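Local atomic coordinates of Serine/threonine-protein kinase-like protein ACR4 (Arabidopsis thaliana, PDB entry 7A0J), a protein that is a membrane receptor kinase that acts with the CLE40 peptide to control formative cell divisions in root meristems, represented here by its extracellular beta-propeller domain. Residues Q83-T86 and K87-Y91; I184-G188 and Y189-G193. One frame throughout, in Å; residues are numbered along the deposited sequence.

Contact 1: Q83-T86 and K87-Y91; sequences QPMT and KGAEY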
loop_
_atom_site.group_PDB
_atom_site.type_symbol
_atom_site.label_atom_id
_atom_site.label_comp_id
_atom_site.label_asym_id
_atom_site.label_seq_id
_atom_site.Cartn_x
_atom_site.Cartn_y
_atom_site.Cartn_z
ATOM N N GLN A 83 -9.722 9.527 14.600
ATOM C CA GLN A 83 -9.802 9.501 16.086
ATOM C C GLN A 83 -9.936 8.048 16.542
ATOM O O GLN A 83 -10.519 7.237 15.828
ATOM C CB GLN A 83 -10.988 10.339 16.569
ATOM C CG GLN A 83 -10.804 11.838 16.375
ATOM C CD GLN A 83 -9.689 12.408 17.220
ATOM O OE1 GLN A 83 -9.433 11.956 18.331
ATOM N NE2 GLN A 83 -9.003 13.406 16.688
ATOM N N PRO A 84 -9.414 7.660 17.730
ATOM C CA PRO A 84 -8.676 8.561 18.619
ATOM C C PRO A 84 -7.295 8.960 18.075
ATOM O O PRO A 84 -6.592 8.108 17.567
ATOM C CB PRO A 84 -8.492 7.754 19.918
ATOM C CG PRO A 84 -9.421 6.561 19.779
ATOM C CD PRO A 84 -9.518 6.306 18.290
ATOM N N MET A 85 -6.949 10.244 18.199
ATOM C CA MET A 85 -5.636 10.814 17.793
ATOM C C MET A 85 -5.102 11.676 18.941
ATOM O O MET A 85 -5.874 12.505 19.463
ATOM C CB MET A 85 -5.780 11.674 16.533
ATOM C CG MET A 85 -4.480 12.302 16.051
ATOM S SD MET A 85 -3.238 11.080 15.555
ATOM C CE MET A 85 -3.983 10.421 14.064
ATOM N N THR A 86 -3.840 11.467 19.322
ATOM C CA THR A 86 -3.092 12.337 20.266
ATOM C C THR A 86 -2.717 13.623 19.523
ATOM O O THR A 86 -2.167 13.516 18.409
ATOM C CB THR A 86 -1.874 11.604 20.846
ATOM O OG1 THR A 86 -2.362 10.480 21.578
ATOM C CG2 THR A 86 -1.024 12.470 21.749
ATOM N N LYS A 87 -3.030 14.785 20.106
ATOM C CA LYS A 87 -2.712 16.124 19.539
ATOM C C LYS A 87 -1.195 16.233 19.341
ATOM O O LYS A 87 -0.457 15.953 20.304
ATOM C CB LYS A 87 -3.231 17.235 20.457
ATOM C CG LYS A 87 -3.091 18.647 19.907
ATOM C CD LYS A 87 -3.764 19.701 20.759
ATOM C CE LYS A 87 -3.362 21.110 20.379
ATOM N NZ LYS A 87 -4.304 22.120 20.919
ATOM N N GLY A 88 -0.758 16.594 18.130
ATOM C CA GLY A 88 0.662 16.806 17.783
ATOM C C GLY A 88 1.392 15.516 17.433
ATOM O O GLY A 88 2.603 15.597 17.149
ATOM N N ALA A 89 0.701 14.369 17.441
ATOM C CA ALA A 89 1.266 13.043 17.092
ATOM C C ALA A 89 1.701 13.046 15.623
ATOM O O ALA A 89 0.920 13.523 14.778
ATOM C CB ALA A 89 0.257 11.952 17.360
ATOM N N GLU A 90 2.907 12.540 15.345
ATOM C CA GLU A 90 3.497 12.443 13.982
ATOM C C GLU A 90 3.677 10.968 13.611
ATOM O O GLU A 90 3.891 10.145 14.525
ATOM C CB GLU A 90 4.837 13.174 13.925
ATOM C CG GLU A 90 4.739 14.642 14.291
ATOM C CD GLU A 90 6.036 15.409 14.102
ATOM O OE1 GLU A 90 6.465 16.080 15.056
ATOM O OE2 GLU A 90 6.609 15.330 12.999
ATOM N N TYR A 91 3.601 10.663 12.313
ATOM C CA TYR A 91 3.675 9.293 11.744
ATOM C C TYR A 91 4.683 9.276 10.591
ATOM O O TYR A 91 4.817 10.297 9.886
ATOM C CB TYR A 91 2.277 8.831 11.320
ATOM C CG TYR A 91 1.339 8.612 12.480
ATOM C CD1 TYR A 91 0.656 9.670 13.058
ATOM C CD2 TYR A 91 1.159 7.351 13.028
ATOM C CE1 TYR A 91 -0.191 9.482 14.139
ATOM C CE2 TYR A 91 0.316 7.144 14.107
ATOM C CZ TYR A 91 -0.363 8.213 14.665
ATOM O OH TYR A 91 -1.198 8.020 15.728
HETATM O O HOH W 1 -2.323 9.025 18.189
#
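Thr86 and Ala89 are the ends of a type II beta turn with Lys87 and Gly88 at its corners. It sits just before strand 91-96 of a propeller sheet. Ala89 N donates to Thr86 O at 3.1 Å, with an N-H...O angle of 153°, from above the carbonyl plane. Gly88 has phi 83°, as expected at the second corner of this turn type. The Thr86 side chain lies beside the turn, its CB 4.1 Å from Ala89 CB. Its CG2, anti to the backbone N, lies 3.8 Å from Lys87 O. The Lys87 side chain runs extended away from the turn; its CB is 3.8 Å from Thr86 C. In Met85, CG lies anti to the backbone N, and a bend at the second torsion (chi2 63°) brings SD to the edge of the Tyr91 ring. SD lies near the ring plane, 3.7 Å from Tyr91 CE1, a Met-aromatic contact. The third torsion only turns CE, which stays 3.9 Å from Tyr91 CE1. SD also meets Ala89 CB at 4.0 Å. Asp124 OD2, outside the two segments, is hydrogen-bonded to Tyr91 OH. One water accepts from Thr86 N and donates to Tyr91 OH at 2.9 Å.

Contact 2: I184-G188 and Y189-G193; sequences IAAGG and YHVCG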
loop_
_atom_site.group_PDB
_atom_site.type_symbol
_atom_site.label_atom_id
_atom_site.label_comp_id
_atom_site.label_asym_id
_atom_site.label_seq_id
_atom_site.Cartn_x
_atom_site.Cartn_y
_atom_site.Cartn_z
ATOM N N ILE A 184 8.189 -5.399 0.815
ATOM C CA ILE A 184 7.011 -6.308 0.954
ATOM C C ILE A 184 5.769 -5.608 0.390
ATOM O O ILE A 184 5.730 -4.358 0.384
ATOM C CB ILE A 184 6.800 -6.762 2.414
ATOM C CG1 ILE A 184 6.651 -5.579 3.378
ATOM C CG2 ILE A 184 7.911 -7.708 2.850
ATOM C CD1 ILE A 184 5.929 -5.926 4.658
ATOM N N ALA A 185 4.802 -6.398 -0.081
ATOM C CA ALA A 185 3.477 -5.941 -0.558
ATOM C C ALA A 185 2.414 -6.943 -0.106
ATOM O O ALA A 185 2.329 -8.037 -0.703
ATOM C CB ALA A 185 3.488 -5.782 -2.059
ATOM N N ALA A 186 1.656 -6.584 0.932
ATOM C CA ALA A 186 0.491 -7.349 1.428
ATOM C C ALA A 186 -0.635 -7.259 0.394
ATOM O O ALA A 186 -0.881 -6.148 -0.121
ATOM C CB ALA A 186 0.054 -6.823 2.774
ATOM N N GLY A 187 -1.250 -8.400 0.073
ATOM C CA GLY A 187 -2.510 -8.487 -0.688
ATOM C C GLY A 187 -3.659 -8.814 0.245
ATOM O O GLY A 187 -3.489 -8.631 1.464
ATOM N N GLY A 188 -4.777 -9.301 -0.299
ATOM C CA GLY A 188 -5.970 -9.684 0.479
ATOM C C GLY A 188 -5.636 -10.684 1.574
ATOM O O GLY A 188 -5.884 -10.372 2.756
ATOM N N TYR A 189 -5.089 -11.843 1.198
ATOM C CA TYR A 189 -4.859 -13.005 2.100
ATOM C C TYR A 189 -3.483 -13.622 1.820
ATOM O O TYR A 189 -3.310 -14.842 2.016
ATOM C CB TYR A 189 -5.999 -14.013 1.933
ATOM C CG TYR A 189 -7.370 -13.386 1.958
ATOM C CD1 TYR A 189 -8.036 -13.170 3.154
ATOM C CD2 TYR A 189 -7.988 -12.971 0.789
ATOM C CE1 TYR A 189 -9.288 -12.578 3.187
ATOM C CE2 TYR A 189 -9.240 -12.376 0.805
ATOM C CZ TYR A 189 -9.892 -12.179 2.009
ATOM O OH TYR A 189 -11.126 -11.597 2.033
ATOM N N HIS A 190 -2.530 -12.791 1.391
ATOM C CA HIS A 190 -1.129 -13.185 1.095
ATOM C C HIS A 190 -0.210 -11.974 1.265
ATOM O O HIS A 190 -0.719 -10.832 1.285
ATOM C CB HIS A 190 -1.017 -13.764 -0.322
ATOM C CG HIS A 190 -0.926 -12.714 -1.378
ATOM N ND1 HIS A 190 -2.046 -12.180 -1.981
ATOM C CD2 HIS A 190 0.137 -12.076 -1.914
ATOM C CE1 HIS A 190 -1.676 -11.268 -2.855
ATOM N NE2 HIS A 190 -0.342 -11.183 -2.831
ATOM N N VAL A 191 1.095 -12.229 1.365
ATOM C CA VAL A 191 2.172 -11.202 1.276
ATOM C C VAL A 191 3.201 -11.700 0.259
ATOM O O VAL A 191 3.540 -12.900 0.309
ATOM C CB VAL A 191 2.824 -10.933 2.646
ATOM C CG1 VAL A 191 3.824 -9.787 2.582
ATOM C CG2 VAL A 191 1.786 -10.674 3.728
ATOM N N CYS A 192 3.647 -10.822 -0.642
ATOM C CA CYS A 192 4.829 -11.035 -1.517
ATOM C C CYS A 192 5.947 -10.100 -1.053
ATOM O O CYS A 192 5.652 -8.927 -0.756
ATOM C CB CYS A 192 4.505 -10.805 -2.988
ATOM S SG CYS A 192 3.394 -12.054 -3.685
ATOM N N GLY A 193 7.173 -10.620 -0.965
ATOM C CA GLY A 193 8.371 -9.865 -0.561
ATOM C C GLY A 193 9.488 -10.032 -1.571
ATOM O O GLY A 193 9.719 -11.174 -2.012
HETATM O O HOH W 2 1.705 -9.040 -3.145
#
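Tyr189 packs against Gly188 where a beta hairpin of the propeller reverses direction, between strands 181-186 and 190-195. One face of its ring lies on the preceding peptide, with CG 3.2 Å from Gly188 C. With an alanine here, the Gly188 peptide would probably lose its aromatic cover, and Lys240 NZ its weak hydrogen bond to the hydroxyl. His190 O accepts from Gly187 N at 2.8 Å, closing the turn. The His190 CG stands between its own N and carbonyl carbon (chi1 81°), turning the ring back over Gly187. Gly187 CA makes a CH-pi contact with the ring face, 4.0 Å from its centroid; a CB there would clash with His190 CE1. One water joins His190 NE2 to Ala185 O. Val191 lies on the same face as Ile184 and Ala186; its CG1 is 4.2 Å from Ile184 CB, with Phe149 and Cys151 alongside. Cys192 and Ala185 form an antiparallel hydrogen-bonded pair: Ala185 N gives to Cys192 O at 2.8 Å, and Cys192 N gives back to Ala185 O. The Cys192 side chain, on the other face, forms a disulfide with Cys204 and packs on Val236. Gly193 CA ends the segment 4.1 Å from Ile184 CG2.

How the contacts relate
Following the chain from the N terminus, contact 1 comes first, in the long connection from strand 68-72 to strand 91-96. It closes a tight turn and delivers the chain to the edge strand of the sheet 91-96 to 132-136. Contact 2 comes later and closes the hairpin 181-186/190-195 in the fifth repeat. The two are in series; neither encloses nor crosses the other. Contact 1 is peripheral, its centre about 21 Å from that of the chain, and it packs on strands 68-72 and 100-105. Contact 2 lies deeper, at about 10 Å, between strands 150-154 and 233-238. Their nearest atoms are about 16 Å apart.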